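Local coordinates for paenibacillus xanthan lyase (Paenibacillus, PDB 6F2P), which cleaves the polysaccharide xanthan as a lyase, probably by the beta-elimination expected of polysaccharide lyase family 8, at residues 526-531 and 545-550; 957-962 and 1009-1014. One frame throughout, in Å; residues are numbered along the deposited sequence.

Contact 1. Residues 526-531 and 545-550; sequences IVNGTA and TNYIHL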
loop_
_atom_site.group_PDB
_atom_site.type_symbol
_atom_site.label_atom_id
_atom_site.label_comp_id
_atom_site.label_asym_id
_atom_site.label_seq_id
_atom_site.Cartn_x
_atom_site.Cartn_y
_atom_site.Cartn_z
ATOM N N ILE A 526 3.695 35.032 -11.446
ATOM C CA ILE A 526 4.893 35.392 -12.184
ATOM C C ILE A 526 5.381 34.205 -12.989
ATOM O O ILE A 526 5.625 33.136 -12.433
ATOM C CB ILE A 526 5.989 35.903 -11.237
ATOM C CG1 ILE A 526 5.462 37.119 -10.477
ATOM C CG2 ILE A 526 7.241 36.260 -12.014
ATOM C CD1 ILE A 526 6.435 37.709 -9.512
ATOM N N VAL A 527 5.505 34.393 -14.300
ATOM C CA VAL A 527 5.872 33.306 -15.208
ATOM C C VAL A 527 7.146 33.632 -15.963
ATOM O O VAL A 527 7.234 34.682 -16.596
ATOM C CB VAL A 527 4.766 33.061 -16.240
ATOM C CG1 VAL A 527 5.186 31.973 -17.212
ATOM C CG2 VAL A 527 3.473 32.708 -15.549
ATOM N N ASN A 528 8.117 32.723 -15.913
ATOM C CA ASN A 528 9.453 32.968 -16.464
ATOM C C ASN A 528 10.004 34.330 -16.047
ATOM O O ASN A 528 10.598 35.045 -16.855
ATOM C CB ASN A 528 9.467 32.841 -17.995
ATOM C CG ASN A 528 9.234 31.416 -18.477
ATOM O OD1 ASN A 528 9.186 30.473 -17.688
ATOM N ND2 ASN A 528 9.097 31.255 -19.788
ATOM N N GLY A 529 9.766 34.703 -14.794
ATOM C CA GLY A 529 10.281 35.954 -14.269
ATOM C C GLY A 529 9.498 37.188 -14.669
ATOM O O GLY A 529 9.921 38.311 -14.398
ATOM N N THR A 530 8.348 36.988 -15.303
ATOM C CA THR A 530 7.534 38.107 -15.770
ATOM C C THR A 530 6.104 38.028 -15.224
ATOM O O THR A 530 5.429 37.011 -15.387
ATOM C CB THR A 530 7.522 38.175 -17.315
ATOM O OG1 THR A 530 8.861 38.371 -17.797
ATOM C CG2 THR A 530 6.627 39.312 -17.807
ATOM N N ALA A 531 5.664 39.098 -14.565
ATOM C CA ALA A 531 4.315 39.171 -13.993
ATOM C C ALA A 531 3.221 39.095 -15.053
ATOM O O ALA A 531 3.284 39.779 -16.071
ATOM C CB ALA A 531 4.151 40.448 -13.158
ATOM N N THR A 545 7.098 27.464 -21.155
ATOM C CA THR A 545 7.080 27.790 -19.739
ATOM C C THR A 545 8.182 27.026 -19.010
ATOM O O THR A 545 8.253 25.792 -19.087
ATOM C CB THR A 545 5.722 27.477 -19.106
ATOM O OG1 THR A 545 4.682 28.046 -19.909
ATOM C CG2 THR A 545 5.658 28.053 -17.689
ATOM N N ASN A 546 9.036 27.767 -18.307
ATOM C CA ASN A 546 10.144 27.169 -17.572
ATOM C C ASN A 546 9.832 27.077 -16.092
ATOM O O ASN A 546 10.021 26.039 -15.451
ATOM C CB ASN A 546 11.415 27.987 -17.773
ATOM C CG ASN A 546 11.863 28.005 -19.210
ATOM O OD1 ASN A 546 11.725 27.009 -19.928
ATOM N ND2 ASN A 546 12.397 29.141 -19.649
ATOM N N TYR A 547 9.361 28.187 -15.547
ATOM C CA TYR A 547 8.949 28.205 -14.162
ATOM C C TYR A 547 7.790 29.171 -13.952
ATOM O O TYR A 547 7.504 30.008 -14.809
ATOM C CB TYR A 547 10.129 28.528 -13.238
ATOM C CG TYR A 547 10.953 29.732 -13.643
ATOM C CD1 TYR A 547 11.955 29.626 -14.603
ATOM C CD2 TYR A 547 10.751 30.971 -13.044
ATOM C CE1 TYR A 547 12.721 30.726 -14.967
ATOM C CE2 TYR A 547 11.506 32.071 -13.398
ATOM C CZ TYR A 547 12.492 31.947 -14.357
ATOM O OH TYR A 547 13.254 33.046 -14.713
ATOM N N ILE A 548 7.118 29.026 -12.816
ATOM C CA ILE A 548 5.965 29.835 -12.475
ATOM C C ILE A 548 6.021 30.086 -10.974
ATOM O O ILE A 548 6.409 29.199 -10.210
ATOM C CB ILE A 548 4.649 29.090 -12.816
ATOM C CG1 ILE A 548 4.485 28.922 -14.325
ATOM C CG2 ILE A 548 3.436 29.826 -12.266
ATOM C CD1 ILE A 548 3.163 28.306 -14.725
ATOM N N HIS A 549 5.645 31.286 -10.547
ATOM C CA HIS A 549 5.514 31.563 -9.127
ATOM C C HIS A 549 4.141 32.166 -8.851
ATOM O O HIS A 549 3.759 33.163 -9.461
ATOM C CB HIS A 549 6.618 32.501 -8.647
ATOM C CG HIS A 549 6.534 32.839 -7.191
ATOM N ND1 HIS A 549 5.672 33.795 -6.697
ATOM C CD2 HIS A 549 7.201 32.346 -6.119
ATOM C CE1 HIS A 549 5.812 33.877 -5.387
ATOM N NE2 HIS A 549 6.734 33.010 -5.010
ATOM N N LEU A 550 3.400 31.540 -7.942
ATOM C CA LEU A 550 2.094 32.023 -7.527
ATOM C C LEU A 550 2.171 32.433 -6.068
ATOM O O LEU A 550 2.466 31.601 -5.208
ATOM C CB LEU A 550 1.035 30.933 -7.695
ATOM C CG LEU A 550 -0.312 31.315 -7.067
ATOM C CD1 LEU A 550 -0.830 32.587 -7.700
ATOM C CD2 LEU A 550 -1.349 30.199 -7.180
#

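Contact 2. Residues 957-962 and 1009-1014; sequences PISGTY and SFNAGS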
loop_
_atom_site.group_PDB
_atom_site.type_symbol
_atom_site.label_atom_id
_atom_site.label_comp_id
_atom_site.label_asym_id
_atom_site.label_seq_id
_atom_site.Cartn_x
_atom_site.Cartn_y
_atom_site.Cartn_z
ATOM N N PRO A 957 31.954 -26.798 -15.900
ATOM C CA PRO A 957 30.917 -25.970 -15.274
ATOM C C PRO A 957 30.660 -26.361 -13.822
ATOM O O PRO A 957 30.645 -25.503 -12.935
ATOM C CB PRO A 957 29.675 -26.268 -16.124
ATOM C CG PRO A 957 30.215 -26.744 -17.434
ATOM C CD PRO A 957 31.436 -27.529 -17.069
ATOM N N ILE A 958 30.463 -27.655 -13.595
ATOM C CA ILE A 958 30.123 -28.182 -12.279
ATOM C C ILE A 958 31.075 -29.317 -11.936
ATOM O O ILE A 958 31.331 -30.184 -12.772
ATOM C CB ILE A 958 28.683 -28.765 -12.258
ATOM C CG1 ILE A 958 27.665 -27.758 -12.795
ATOM C CG2 ILE A 958 28.302 -29.223 -10.857
ATOM C CD1 ILE A 958 26.230 -28.251 -12.730
ATOM N N SER A 959 31.595 -29.322 -10.713
ATOM C CA SER A 959 32.362 -30.469 -10.238
ATOM C C SER A 959 31.518 -31.734 -10.363
ATOM O O SER A 959 30.302 -31.708 -10.139
ATOM C CB SER A 959 32.804 -30.270 -8.789
ATOM O OG SER A 959 33.718 -29.192 -8.685
ATOM N N GLY A 960 32.155 -32.836 -10.748
ATOM C CA GLY A 960 31.437 -34.086 -10.898
ATOM C C GLY A 960 32.142 -35.094 -11.777
ATOM O O GLY A 960 33.332 -34.958 -12.064
ATOM N N THR A 961 31.398 -36.109 -12.205
ATOM C CA THR A 961 31.959 -37.173 -13.024
ATOM C C THR A 961 31.670 -36.930 -14.500
ATOM O O THR A 961 30.526 -36.685 -14.890
ATOM C CB THR A 961 31.408 -38.541 -12.601
ATOM O OG1 THR A 961 31.673 -38.743 -11.209
ATOM C CG2 THR A 961 32.066 -39.649 -13.396
ATOM N N TYR A 962 32.714 -36.999 -15.318
ATOM C CA TYR A 962 32.591 -36.706 -16.740
ATOM C C TYR A 962 33.225 -37.763 -17.633
ATOM O O TYR A 962 34.404 -38.098 -17.475
ATOM C CB TYR A 962 33.263 -35.380 -17.063
ATOM C CG TYR A 962 32.535 -34.162 -16.585
ATOM C CD1 TYR A 962 32.735 -33.673 -15.304
ATOM C CD2 TYR A 962 31.663 -33.481 -17.423
ATOM C CE1 TYR A 962 32.078 -32.547 -14.866
ATOM C CE2 TYR A 962 31.003 -32.352 -16.996
ATOM C CZ TYR A 962 31.215 -31.889 -15.717
ATOM O OH TYR A 962 30.561 -30.761 -15.290
ATOM N N SER A 1009 36.635 -38.001 -12.332
ATOM C CA SER A 1009 36.107 -36.888 -11.553
ATOM C C SER A 1009 36.866 -35.625 -11.899
ATOM O O SER A 1009 38.090 -35.609 -11.902
ATOM C CB SER A 1009 36.237 -37.158 -10.056
ATOM O OG SER A 1009 35.380 -38.207 -9.657
ATOM N N PHE A 1010 36.135 -34.563 -12.204
ATOM C CA PHE A 1010 36.760 -33.274 -12.454
ATOM C C PHE A 1010 36.223 -32.232 -11.481
ATOM O O PHE A 1010 35.067 -32.291 -11.062
ATOM C CB PHE A 1010 36.493 -32.803 -13.883
ATOM C CG PHE A 1010 37.179 -33.617 -14.938
ATOM C CD1 PHE A 1010 38.479 -33.320 -15.327
ATOM C CD2 PHE A 1010 36.515 -34.666 -15.566
ATOM C CE1 PHE A 1010 39.115 -34.064 -16.320
ATOM C CE2 PHE A 1010 37.141 -35.418 -16.556
ATOM C CZ PHE A 1010 38.444 -35.114 -16.935
ATOM N N ASN A 1011 37.071 -31.276 -11.125
ATOM C CA ASN A 1011 36.619 -30.116 -10.378
ATOM C C ASN A 1011 36.147 -29.050 -11.350
ATOM O O ASN A 1011 36.613 -28.988 -12.490
ATOM C CB ASN A 1011 37.742 -29.564 -9.497
ATOM C CG ASN A 1011 38.193 -30.554 -8.439
ATOM O OD1 ASN A 1011 39.287 -31.113 -8.523
ATOM N ND2 ASN A 1011 37.350 -30.776 -7.437
ATOM N N ALA A 1012 35.206 -28.226 -10.907
ATOM C CA ALA A 1012 34.799 -27.072 -11.688
ATOM C C ALA A 1012 36.013 -26.164 -11.868
ATOM O O ALA A 1012 36.761 -25.919 -10.921
ATOM C CB ALA A 1012 33.663 -26.336 -10.999
ATOM N N GLY A 1013 36.226 -25.689 -13.089
ATOM C CA GLY A 1013 37.371 -24.844 -13.364
ATOM C C GLY A 1013 38.223 -25.362 -14.504
ATOM O O GLY A 1013 37.722 -26.061 -15.389
ATOM N N SER A 1014 39.509 -25.018 -14.483
ATOM C CA SER A 1014 40.432 -25.415 -15.549
ATOM C C SER A 1014 41.684 -26.135 -15.036
ATOM O O SER A 1014 42.773 -25.981 -15.601
ATOM C CB SER A 1014 40.836 -24.200 -16.390
ATOM O OG SER A 1014 39.734 -23.688 -17.119
#

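Contact 1. Residues 526-531 and 545-550
Asn528 reaches Asn546 and Tyr547 with its side-chain oxygen and takes both backbone N-H groups. Asn528 OD1 lies 2.8 Å from Asn546 N, which sits in the plane of the amide on a lone pair. Tyr547 N comes to the same Asn528 OD1 at 3.1 Å, almost in line with the side-chain C=O. A third bond, Asn528 N to Tyr547 O at 3.0 Å, is nearly straight at the hydrogen, but the donor is tilted from the carbonyl plane. Asn528 therefore continues the strand pairing with its amide where its own chain turns away. With Asn528 CG beside its backbone N (chi1 -68°), the amide turns back to the neighbouring strand, and Asn528 ND2 bonds Gly544 O.

The Tyr547 ring lies beside the turn. Its CG is wedged between the backbone N and the carbonyl carbon (chi1 49°), and this brings one ring face under Asn528 CA. That CH-pi contact measures 4.0 Å from Asn528 CA to the centroid of the Tyr547 ring. Tyr547 OH and Asn546 ND2 each bond a methylpentanediol molecule, probably from the crystallisation liquor.

Ile526 forms an antiparallel hydrogen-bonded pair with His549. Ile526 N meets His549 O at 2.7 Å, and His549 N returns to Ile526 O; both donors lie in the carbonyl plane. Next to it, Val527 and Ile548 form a non-hydrogen-bonded pair. Their side chains lie side by side, with Val527 CG2 4.1 Å from Ile548 CG1.

Residues 527-530 make a type I' turn, with Asn-Gly at its two central positions, as is common in two-residue beta hairpins. The hairpin forms one edge of the large antiparallel sheet of the super-sandwich domain, with 530-531 outermost. Strand 559-563 flanks 545-550 across from it. Helix 625-633 touches Ile526 and Tyr547. Met542 of strand 539-543 packs on Val527 and Ile548.

Contact 2. Residues 957-962 and 1009-1014
The side chains of Tyr962 and Phe1010 cross obliquely. The nearest approach is Tyr962 CB to Phe1010 CD2, at 3.7 Å. At the edge of the Phe1010 ring, in its plane, lies the backbone oxygen of Tyr962, with Phe1010 CE2 3.9 Å from Tyr962 O. The Tyr962 ring has Ile958 O at its own edge, also in plane. There the hydroxyl gives a hydrogen bond, Tyr962 OH to Ile958 O, of 2.7 Å on a lone pair of the carbonyl. With Tyr962 CG beside its backbone N (chi1 -73°), the ring lies back along its own chain, and this bond ties it to the loop that leads into the strand. Val956 and Leu1036 touch both aromatic side chains, and Val982 and His984 of strand 978-984 pack on Phe1010.

Strands 960-967 and 1003-1010 are antiparallel neighbours in one sheet of the Golvesin C-terminal domain. Strand 978-984 belongs to a second sheet, so Phe1010 packs between the two layers, consistent with a beta-sandwich fold.

Gly960 and Phe1010 are the hydrogen-bonded pair at the start of this ladder. Phe1010 N meets Gly960 O at 2.8 Å, and Gly960 N meets Phe1010 O at 3.0 Å. Thr961 and Ser1009 form the next, non-hydrogen-bonded pair, with side chains on the face opposite Phe1010.

Beyond the ladder a serine side chain takes over from the backbone. Ser959 OG accepts from Ala1012 N at 2.8 Å, with an angle of 161° at the hydrogen. The Ala1012 methyl packs against the loop, with CB 3.6 Å from Ser959 N. The Asn1011 side chain points away overall, though its CB touches Ser959 OG, and its OD1 bonds to Ser985 OG.

In the fold
Contact 1 comes first along the chain and closes before contact 2 opens. Their centres lie 69 Å apart, the nearest atoms are about 56 Å apart, and they share no strand or sheet. Contact 1 belongs to the super-sandwich domain of the family 8 lyase region, at one border of its large antiparallel sheet. Contact 2 belongs to the Golvesin C-terminal domain near the end of the chain. Contact 1 joins segments close in sequence. Contact 2 joins segments 47 residues apart, with two further strands between. Each contact lies within its own domain of an elongated, multidomain chain, and neither bridges the two domains.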